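Local coordinates for protein lipoxygenase (Cyanothece sp., PDB 5EK8) that is a non-heme iron lipoxygenase that probably inserts molecular oxygen into polyunsaturated fatty acids with 9R specificity, at residues 273-278 and 344-349; 292-297 and 508-513. All coordinates share one frame; numbering follows the deposited sequence.

Contact 1 (273-278 and 344-349); sequences FKMSFI and RIFRTA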
ATOM      1  N   PHE A 273     -24.935   8.381  17.731  1.00 45.82           N
ATOM      2  CA  PHE A 273     -23.920   8.126  16.718  1.00 44.97           C
ATOM      3  C   PHE A 273     -24.483   7.193  15.664  1.00 48.08           C
ATOM      4  O   PHE A 273     -25.507   6.547  15.884  1.00 53.40           O
ATOM      5  CB  PHE A 273     -22.658   7.514  17.336  1.00 42.74           C
ATOM      6  CG  PHE A 273     -21.833   8.482  18.136  1.00 44.83           C
ATOM      7  CD1 PHE A 273     -20.698   9.057  17.592  1.00 44.39           C
ATOM      8  CD2 PHE A 273     -22.185   8.809  19.435  1.00 48.99           C
ATOM      9  CE1 PHE A 273     -19.931   9.940  18.327  1.00 45.89           C
ATOM     10  CE2 PHE A 273     -21.424   9.698  20.174  1.00 48.00           C
ATOM     11  CZ  PHE A 273     -20.294  10.263  19.620  1.00 46.20           C
ATOM     12  N   LYS A 274     -23.813   7.124  14.520  1.00 44.27           N
ATOM     13  CA  LYS A 274     -24.210   6.205  13.465  1.00 41.36           C
ATOM     14  C   LYS A 274     -23.105   6.004  12.443  1.00 37.06           C
ATOM     15  O   LYS A 274     -22.164   6.795  12.360  1.00 34.38           O
ATOM     16  CB  LYS A 274     -25.472   6.696  12.757  1.00 47.13           C
ATOM     17  CG  LYS A 274     -25.250   7.907  11.871  1.00 50.27           C
ATOM     18  CD  LYS A 274     -26.486   8.229  11.051  1.00 50.68           C
ATOM     19  CE  LYS A 274     -26.821   7.117  10.081  1.00 52.82           C
ATOM     20  NZ  LYS A 274     -27.890   7.540   9.127  1.00 58.37           N
ATOM     21  N   MET A 275     -23.223   4.922  11.681  1.00 35.40           N
ATOM     22  CA  MET A 275     -22.329   4.657  10.564  1.00 39.37           C
ATOM     23  C   MET A 275     -23.136   4.155   9.367  1.00 44.64           C
ATOM     24  O   MET A 275     -23.997   3.280   9.499  1.00 48.88           O
ATOM     25  CB  MET A 275     -21.247   3.651  10.952  1.00 35.11           C
ATOM     26  CG  MET A 275     -20.181   3.420   9.879  1.00 36.72           C
ATOM     27  SD  MET A 275     -18.861   4.655   9.827  1.00 50.21           S
ATOM     28  CE  MET A 275     -19.584   5.946   8.813  1.00 86.11           C
ATOM     29  N   SER A 276     -22.863   4.733   8.203  1.00 47.86           N
ATOM     30  CA  SER A 276     -23.661   4.476   7.018  1.00 48.64           C
ATOM     31  C   SER A 276     -22.846   3.817   5.923  1.00 48.35           C
ATOM     32  O   SER A 276     -21.757   4.277   5.574  1.00 51.19           O
ATOM     33  CB  SER A 276     -24.264   5.779   6.484  1.00 47.43           C
ATOM     34  OG  SER A 276     -24.999   6.466   7.482  1.00 51.08           O
ATOM     35  N   PHE A 277     -23.391   2.741   5.375  1.00 44.34           N
ATOM     36  CA  PHE A 277     -22.859   2.170   4.154  1.00 47.30           C
ATOM     37  C   PHE A 277     -23.972   2.093   3.116  1.00 49.32           C
ATOM     38  O   PHE A 277     -24.893   1.282   3.234  1.00 53.17           O
ATOM     39  CB  PHE A 277     -22.247   0.796   4.417  1.00 47.49           C
ATOM     40  CG  PHE A 277     -21.044   0.839   5.317  1.00 45.68           C
ATOM     41  CD1 PHE A 277     -19.900   1.526   4.935  1.00 42.10           C
ATOM     42  CD2 PHE A 277     -21.054   0.191   6.545  1.00 41.97           C
ATOM     43  CE1 PHE A 277     -18.797   1.574   5.757  1.00 42.16           C
ATOM     44  CE2 PHE A 277     -19.951   0.233   7.374  1.00 38.82           C
ATOM     45  CZ  PHE A 277     -18.819   0.922   6.980  1.00 40.93           C
ATOM     46  N   ILE A 278     -23.881   2.965   2.114  1.00 45.26           N
ATOM     47  CA  ILE A 278     -24.868   3.038   1.040  1.00 47.36           C
ATOM     48  C   ILE A 278     -24.204   2.807  -0.315  1.00 46.56           C
ATOM     49  O   ILE A 278     -23.203   3.443  -0.646  1.00 46.85           O
ATOM     50  CB  ILE A 278     -25.604   4.396   1.031  1.00 42.40           C
ATOM     51  CG1 ILE A 278     -26.619   4.465   2.174  1.00 40.37           C
ATOM     52  CG2 ILE A 278     -26.312   4.607  -0.290  1.00 41.11           C
ATOM     53  CD1 ILE A 278     -26.082   5.097   3.431  1.00 40.04           C
ATOM     54  N   ARG A 344     -24.449  -9.267  11.450  1.00 44.64           N
ATOM     55  CA  ARG A 344     -23.562  -9.930  10.500  1.00 44.79           C
ATOM     56  C   ARG A 344     -23.526  -9.191   9.153  1.00 46.43           C
ATOM     57  O   ARG A 344     -22.451  -8.993   8.567  1.00 42.84           O
ATOM     58  CB  ARG A 344     -23.987 -11.383  10.294  1.00 38.96           C
ATOM     59  CG  ARG A 344     -23.075 -12.164   9.360  1.00 37.76           C
ATOM     60  CD  ARG A 344     -23.567 -13.583   9.214  1.00 41.15           C
ATOM     61  NE  ARG A 344     -22.877 -14.315   8.158  1.00 44.11           N
ATOM     62  CZ  ARG A 344     -23.364 -15.416   7.594  1.00 51.14           C
ATOM     63  NH1 ARG A 344     -24.542 -15.890   7.981  1.00 48.04           N
ATOM     64  NH2 ARG A 344     -22.682 -16.037   6.641  1.00 57.13           N
ATOM     65  N   ILE A 345     -24.703  -8.791   8.668  1.00 45.73           N
ATOM     66  CA  ILE A 345     -24.800  -8.047   7.410  1.00 42.53           C
ATOM     67  C   ILE A 345     -23.980  -6.753   7.466  1.00 43.36           C
ATOM     68  O   ILE A 345     -23.190  -6.457   6.554  1.00 43.75           O
ATOM     69  CB  ILE A 345     -26.263  -7.712   7.061  1.00 36.47           C
ATOM     70  CG1 ILE A 345     -27.016  -8.984   6.669  1.00 33.35           C
ATOM     71  CG2 ILE A 345     -26.317  -6.717   5.915  1.00 32.17           C
ATOM     72  CD1 ILE A 345     -28.422  -8.740   6.184  1.00 33.43           C
ATOM     73  N   PHE A 346     -24.161  -5.996   8.547  1.00 37.78           N
ATOM     74  CA  PHE A 346     -23.338  -4.819   8.780  1.00 37.22           C
ATOM     75  C   PHE A 346     -21.863  -5.174   8.727  1.00 39.85           C
ATOM     76  O   PHE A 346     -21.082  -4.480   8.076  1.00 40.76           O
ATOM     77  CB  PHE A 346     -23.651  -4.173  10.127  1.00 39.62           C
ATOM     78  CG  PHE A 346     -22.863  -2.920  10.385  1.00 41.09           C
ATOM     79  CD1 PHE A 346     -23.330  -1.693   9.942  1.00 44.21           C
ATOM     80  CD2 PHE A 346     -21.652  -2.966  11.053  1.00 42.90           C
ATOM     81  CE1 PHE A 346     -22.604  -0.536  10.167  1.00 46.40           C
ATOM     82  CE2 PHE A 346     -20.924  -1.813  11.281  1.00 43.76           C
ATOM     83  CZ  PHE A 346     -21.403  -0.596  10.841  1.00 45.88           C
ATOM     84  N   ARG A 347     -21.486  -6.250   9.418  1.00 40.57           N
ATOM     85  CA  ARG A 347     -20.089  -6.684   9.448  1.00 37.53           C
ATOM     86  C   ARG A 347     -19.521  -6.904   8.050  1.00 34.61           C
ATOM     87  O   ARG A 347     -18.377  -6.543   7.770  1.00 32.85           O
ATOM     88  CB  ARG A 347     -19.938  -7.969  10.261  1.00 35.80           C
ATOM     89  CG  ARG A 347     -19.727  -7.746  11.737  1.00 36.91           C
ATOM     90  CD  ARG A 347     -19.171  -9.000  12.381  1.00 43.66           C
ATOM     91  NE  ARG A 347     -20.092 -10.134  12.307  1.00 46.00           N
ATOM     92  CZ  ARG A 347     -21.066 -10.360  13.183  1.00 46.05           C
ATOM     93  NH1 ARG A 347     -21.250  -9.528  14.201  1.00 44.07           N
ATOM     94  NH2 ARG A 347     -21.858 -11.414  13.039  1.00 46.40           N
ATOM     95  N   THR A 348     -20.324  -7.498   7.176  1.00 33.81           N
ATOM     96  CA  THR A 348     -19.870  -7.804   5.826  1.00 36.20           C
ATOM     97  C   THR A 348     -19.738  -6.535   4.988  1.00 40.24           C
ATOM     98  O   THR A 348     -18.773  -6.377   4.224  1.00 42.61           O
ATOM     99  CB  THR A 348     -20.820  -8.778   5.119  1.00 39.94           C
ATOM    100  OG1 THR A 348     -22.145  -8.231   5.118  1.00 44.60           O
ATOM    101  CG2 THR A 348     -20.829 -10.121   5.830  1.00 42.21           C
ATOM    102  N   ALA A 349     -20.703  -5.632   5.124  1.00 39.36           N
ATOM    103  CA  ALA A 349     -20.595  -4.352   4.426  1.00 40.63           C
ATOM    104  C   ALA A 349     -19.339  -3.616   4.894  1.00 41.60           C
ATOM    105  O   ALA A 349     -18.623  -3.003   4.095  1.00 41.92           O
ATOM    106  CB  ALA A 349     -21.837  -3.501   4.647  1.00 37.06           C
TER
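Phe277 and Phe346 are the two main bumps of this contact, one rising from a β-strand and the other reaching across from a helix. Their side chains cross at about a right angle, but the ring planes are turned only 49° from each other and the centroids lie 5.6 Å apart, an oblique pair that is neither a stack nor an edge-to-face arrangement. The closest approach is Phe277 CE2 to Phe346 CZ, 3.8 Å, and it falls at the edge of the Phe277 ring.

The hollow that takes Phe277 is made by the small residue beside Phe346 on the helix surface. Ala349 C lies over one face of the Phe277 ring, while Ala349 CB is 4.2 Å from Phe277 CD2. A methyl group suits this place because it leaves room for the phenyl ring, and Phe277 CA and Ala349 CA are 6.9 Å apart.

Phe346 settles against the base of Met275. With its CG anti to the backbone N (chi1 -178°), its ring extends from the flank of the helix to the strand. Phe346 CZ lies 4.3 Å from Met275 CB, and the carbonyl oxygen of Met275 stands at the ring edge. The flexible methionine starts toward the helix, then leads its thioether away, leaving mainly CB to receive the ring.

Strand 273-277 and helix 344-349 cross at 66°, their axes 9.9 Å apart, so the helix lies aslant over one face of an antiparallel β-sheet. Val293 and Ala295 of the adjoining strand 291-300 continue the apolar floor beneath Ile345, Phe346 and Ala349. Phe250 of helix 247-256 meets the Phe346 ring, and Ile505 from a loop touches Phe277.

Contact 2 (292-297 and 508-513); sequences NVEAYF and NTDSDY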
ATOM      1  N   ASN A 292     -27.735  -1.475   1.798  1.00 50.19           N
ATOM      2  CA  ASN A 292     -27.560  -0.176   2.417  1.00 51.53           C
ATOM      3  C   ASN A 292     -27.823  -0.333   3.907  1.00 50.65           C
ATOM      4  O   ASN A 292     -28.975  -0.368   4.341  1.00 53.33           O
ATOM      5  CB  ASN A 292     -28.496   0.870   1.806  1.00 54.47           C
ATOM      6  CG  ASN A 292     -28.167   1.178   0.358  1.00 53.12           C
ATOM      7  OD1 ASN A 292     -27.054   0.942  -0.109  1.00 56.47           O
ATOM      8  ND2 ASN A 292     -29.141   1.713  -0.360  1.00 51.08           N
ATOM      9  N   VAL A 293     -26.755  -0.460   4.687  1.00 51.56           N
ATOM     10  CA  VAL A 293     -26.909  -0.704   6.116  1.00 46.79           C
ATOM     11  C   VAL A 293     -26.425   0.476   6.938  1.00 46.12           C
ATOM     12  O   VAL A 293     -25.372   1.057   6.669  1.00 46.90           O
ATOM     13  CB  VAL A 293     -26.163  -1.978   6.571  1.00 48.18           C
ATOM     14  CG1 VAL A 293     -26.839  -3.200   6.012  1.00 55.53           C
ATOM     15  CG2 VAL A 293     -24.709  -1.941   6.145  1.00 47.20           C
ATOM     16  N   GLU A 294     -27.213   0.837   7.941  1.00 45.66           N
ATOM     17  CA  GLU A 294     -26.844   1.939   8.811  1.00 44.57           C
ATOM     18  C   GLU A 294     -26.965   1.502  10.261  1.00 46.19           C
ATOM     19  O   GLU A 294     -28.022   1.045  10.694  1.00 50.45           O
ATOM     20  CB  GLU A 294     -27.716   3.162   8.525  1.00 44.64           C
ATOM     21  CG  GLU A 294     -27.655   3.609   7.069  1.00 47.14           C
ATOM     22  CD  GLU A 294     -28.292   4.965   6.833  1.00 48.21           C
ATOM     23  OE1 GLU A 294     -29.508   5.009   6.534  1.00 45.06           O
ATOM     24  OE2 GLU A 294     -27.571   5.984   6.939  1.00 48.37           O
ATOM     25  N   ALA A 295     -25.873   1.622  11.008  1.00 44.60           N
ATOM     26  CA  ALA A 295     -25.881   1.207  12.406  1.00 45.20           C
ATOM     27  C   ALA A 295     -25.894   2.422  13.310  1.00 50.77           C
ATOM     28  O   ALA A 295     -25.103   3.333  13.138  1.00 56.13           O
ATOM     29  CB  ALA A 295     -24.682   0.325  12.721  1.00 39.44           C
ATOM     30  N   TYR A 296     -26.802   2.423  14.271  1.00 49.30           N
ATOM     31  CA  TYR A 296     -26.947   3.529  15.198  1.00 47.39           C
ATOM     32  C   TYR A 296     -26.457   3.101  16.570  1.00 50.69           C
ATOM     33  O   TYR A 296     -26.693   1.970  17.003  1.00 44.71           O
ATOM     34  CB  TYR A 296     -28.403   3.989  15.261  1.00 45.71           C
ATOM     35  CG  TYR A 296     -28.942   4.492  13.943  1.00 49.93           C
ATOM     36  CD1 TYR A 296     -29.096   5.853  13.710  1.00 51.40           C
ATOM     37  CD2 TYR A 296     -29.294   3.609  12.929  1.00 50.54           C
ATOM     38  CE1 TYR A 296     -29.590   6.323  12.507  1.00 51.58           C
ATOM     39  CE2 TYR A 296     -29.783   4.064  11.721  1.00 51.78           C
ATOM     40  CZ  TYR A 296     -29.934   5.425  11.513  1.00 54.08           C
ATOM     41  OH  TYR A 296     -30.425   5.881  10.305  1.00 51.24           O
ATOM     42  N   PHE A 297     -25.765   4.008  17.248  1.00 54.57           N
ATOM     43  CA  PHE A 297     -25.217   3.733  18.570  1.00 50.28           C
ATOM     44  C   PHE A 297     -25.547   4.882  19.507  1.00 52.20           C
ATOM     45  O   PHE A 297     -25.805   5.990  19.062  1.00 54.63           O
ATOM     46  CB  PHE A 297     -23.702   3.528  18.504  1.00 42.97           C
ATOM     47  CG  PHE A 297     -23.263   2.568  17.434  1.00 41.93           C
ATOM     48  CD1 PHE A 297     -23.069   1.226  17.724  1.00 43.04           C
ATOM     49  CD2 PHE A 297     -23.045   3.006  16.136  1.00 44.16           C
ATOM     50  CE1 PHE A 297     -22.663   0.341  16.742  1.00 43.08           C
ATOM     51  CE2 PHE A 297     -22.641   2.124  15.148  1.00 46.44           C
ATOM     52  CZ  PHE A 297     -22.448   0.789  15.455  1.00 45.56           C
ATOM     53  N   ASN A 508     -21.494  11.975   3.276  1.00 55.02           N
ATOM     54  CA  ASN A 508     -22.608  12.093   4.206  1.00 55.64           C
ATOM     55  C   ASN A 508     -23.797  12.815   3.574  1.00 63.07           C
ATOM     56  O   ASN A 508     -23.678  13.950   3.104  1.00 66.97           O
ATOM     57  CB  ASN A 508     -22.163  12.813   5.478  1.00 54.00           C
ATOM     58  CG  ASN A 508     -23.266  12.900   6.515  1.00 53.61           C
ATOM     59  OD1 ASN A 508     -24.261  12.180   6.445  1.00 55.02           O
ATOM     60  ND2 ASN A 508     -23.089  13.784   7.490  1.00 51.25           N
ATOM     61  N   THR A 509     -24.944  12.144   3.569  1.00 64.93           N
ATOM     62  CA  THR A 509     -26.159  12.689   2.980  1.00 66.15           C
ATOM     63  C   THR A 509     -27.104  13.159   4.078  1.00 67.55           C
ATOM     64  O   THR A 509     -28.111  13.816   3.816  1.00 73.74           O
ATOM     65  CB  THR A 509     -26.877  11.647   2.098  1.00 69.03           C
ATOM     66  OG1 THR A 509     -25.922  10.984   1.261  1.00 71.31           O
ATOM     67  CG2 THR A 509     -27.935  12.308   1.223  1.00 71.18           C
ATOM     68  N   ASP A 510     -26.767  12.822   5.318  1.00 66.87           N
ATOM     69  CA  ASP A 510     -27.614  13.154   6.454  1.00 69.65           C
ATOM     70  C   ASP A 510     -27.495  14.615   6.881  1.00 70.67           C
ATOM     71  O   ASP A 510     -26.400  15.171   6.958  1.00 70.46           O
ATOM     72  CB  ASP A 510     -27.285  12.243   7.634  1.00 71.90           C
ATOM     73  CG  ASP A 510     -27.697  10.806   7.389  1.00 74.77           C
ATOM     74  OD1 ASP A 510     -27.029   9.892   7.924  1.00 74.40           O
ATOM     75  OD2 ASP A 510     -28.690  10.596   6.659  1.00 76.93           O
ATOM     76  N   SER A 511     -28.641  15.225   7.158  1.00 72.54           N
ATOM     77  CA  SER A 511     -28.691  16.609   7.609  1.00 73.68           C
ATOM     78  C   SER A 511     -28.488  16.675   9.118  1.00 71.80           C
ATOM     79  O   SER A 511     -27.906  17.629   9.641  1.00 65.71           O
ATOM     80  CB  SER A 511     -30.026  17.247   7.222  1.00 76.47           C
ATOM     81  OG  SER A 511     -30.380  16.924   5.888  1.00 78.43           O
ATOM     82  N   ASP A 512     -28.959  15.637   9.805  1.00 72.85           N
ATOM     83  CA  ASP A 512     -28.917  15.569  11.261  1.00 69.81           C
ATOM     84  C   ASP A 512     -27.523  15.195  11.759  1.00 60.31           C
ATOM     85  O   ASP A 512     -27.094  15.627  12.829  1.00 58.34           O
ATOM     86  CB  ASP A 512     -29.955  14.560  11.772  1.00 78.12           C
ATOM     87  CG  ASP A 512     -30.318  14.769  13.240  1.00 87.20           C
ATOM     88  OD1 ASP A 512     -29.530  15.398  13.981  1.00 88.80           O
ATOM     89  OD2 ASP A 512     -31.402  14.301  13.654  1.00 89.87           O
ATOM     90  N   TYR A 513     -26.811  14.398  10.974  1.00 58.29           N
ATOM     91  CA  TYR A 513     -25.532  13.862  11.421  1.00 57.32           C
ATOM     92  C   TYR A 513     -24.347  14.480  10.696  1.00 58.44           C
ATOM     93  O   TYR A 513     -24.422  14.787   9.508  1.00 62.10           O
ATOM     94  CB  TYR A 513     -25.504  12.345  11.237  1.00 49.92           C
ATOM     95  CG  TYR A 513     -26.280  11.577  12.278  1.00 48.49           C
ATOM     96  CD1 TYR A 513     -25.632  11.010  13.369  1.00 52.77           C
ATOM     97  CD2 TYR A 513     -27.655  11.407  12.170  1.00 46.21           C
ATOM     98  CE1 TYR A 513     -26.322  10.296  14.326  1.00 51.73           C
ATOM     99  CE2 TYR A 513     -28.362  10.691  13.130  1.00 51.38           C
ATOM    100  CZ  TYR A 513     -27.685  10.138  14.206  1.00 53.95           C
ATOM    101  OH  TYR A 513     -28.359   9.425  15.171  1.00 58.85           O
TER
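Glu294 and Asp510, with Tyr296 and Tyr513, join an inner strand of a six-stranded antiparallel β-sheet to the loop that leads into its edge strand 513-515; an Asx turn at Asn508 shapes this part of the loop.

The two acids are brought together by a shared lysine. Glu294 OE2 and Asp510 OD1 are 4.1 Å apart; the side chains run past each other in opposite directions, with their carboxylate planes only 23° apart. Two like charges this near would be unfavourable alone, but Lys274 NZ bridges them from one side, forming salt bridges with both oxygens. Ser276 OG also hydrogen-bonds Glu294 OE2, while Arg328 pairs with Glu294 OE1 and Lys264 with Asp510 OD1. This basic surrounding probably keeps both acids ionised. Glu294 has the reach for its role: its chain is extended beyond CG and carries the carboxylate out from the strand.

The aromatic part is an edge contact and makes up the larger share of the buried surface. Tyr513 OH comes in the plane of the Tyr296 ring, at its edge, 3.9 Å from Tyr296 CD1. Tyrosine suits a partly exposed site like this, where the ring can pack while the hydroxyl meets polar partners, as Tyr296 OH does in its hydrogen bond with Lys274 NZ. Tyr513 attends the same lysine through a cation-pi contact.

Hydrogen bonds within the loop give it its shape. One asparagine side chain serves both ends: Asn508 OD1 accepts from Asp510 N at 2.8 Å, making the Asx turn, and Asn508 ND2 donates to Tyr513 O, which lies only 5° out of the Asn508 amide plane.

How the contacts relate
The two contacts lie on opposite faces of the same antiparallel β-sheet, with centres about 10 Å apart, and they share its neighbouring strands 272-277 and 291-300. Contact 1 is a buried, apolar seam in which aromatic and small side chains match shapes against helix 337-377, the helix that farther along supplies iron ligands His359 and His364. Contact 2 is partly buried, nearer the surface, and relies on charge, with Lys274 shared between the acids of strand and loop. Alternation along the strands separates the two chemistries: Met275 and Phe277 serve contact 1, whereas Lys274 and Ser276 turn to contact 2.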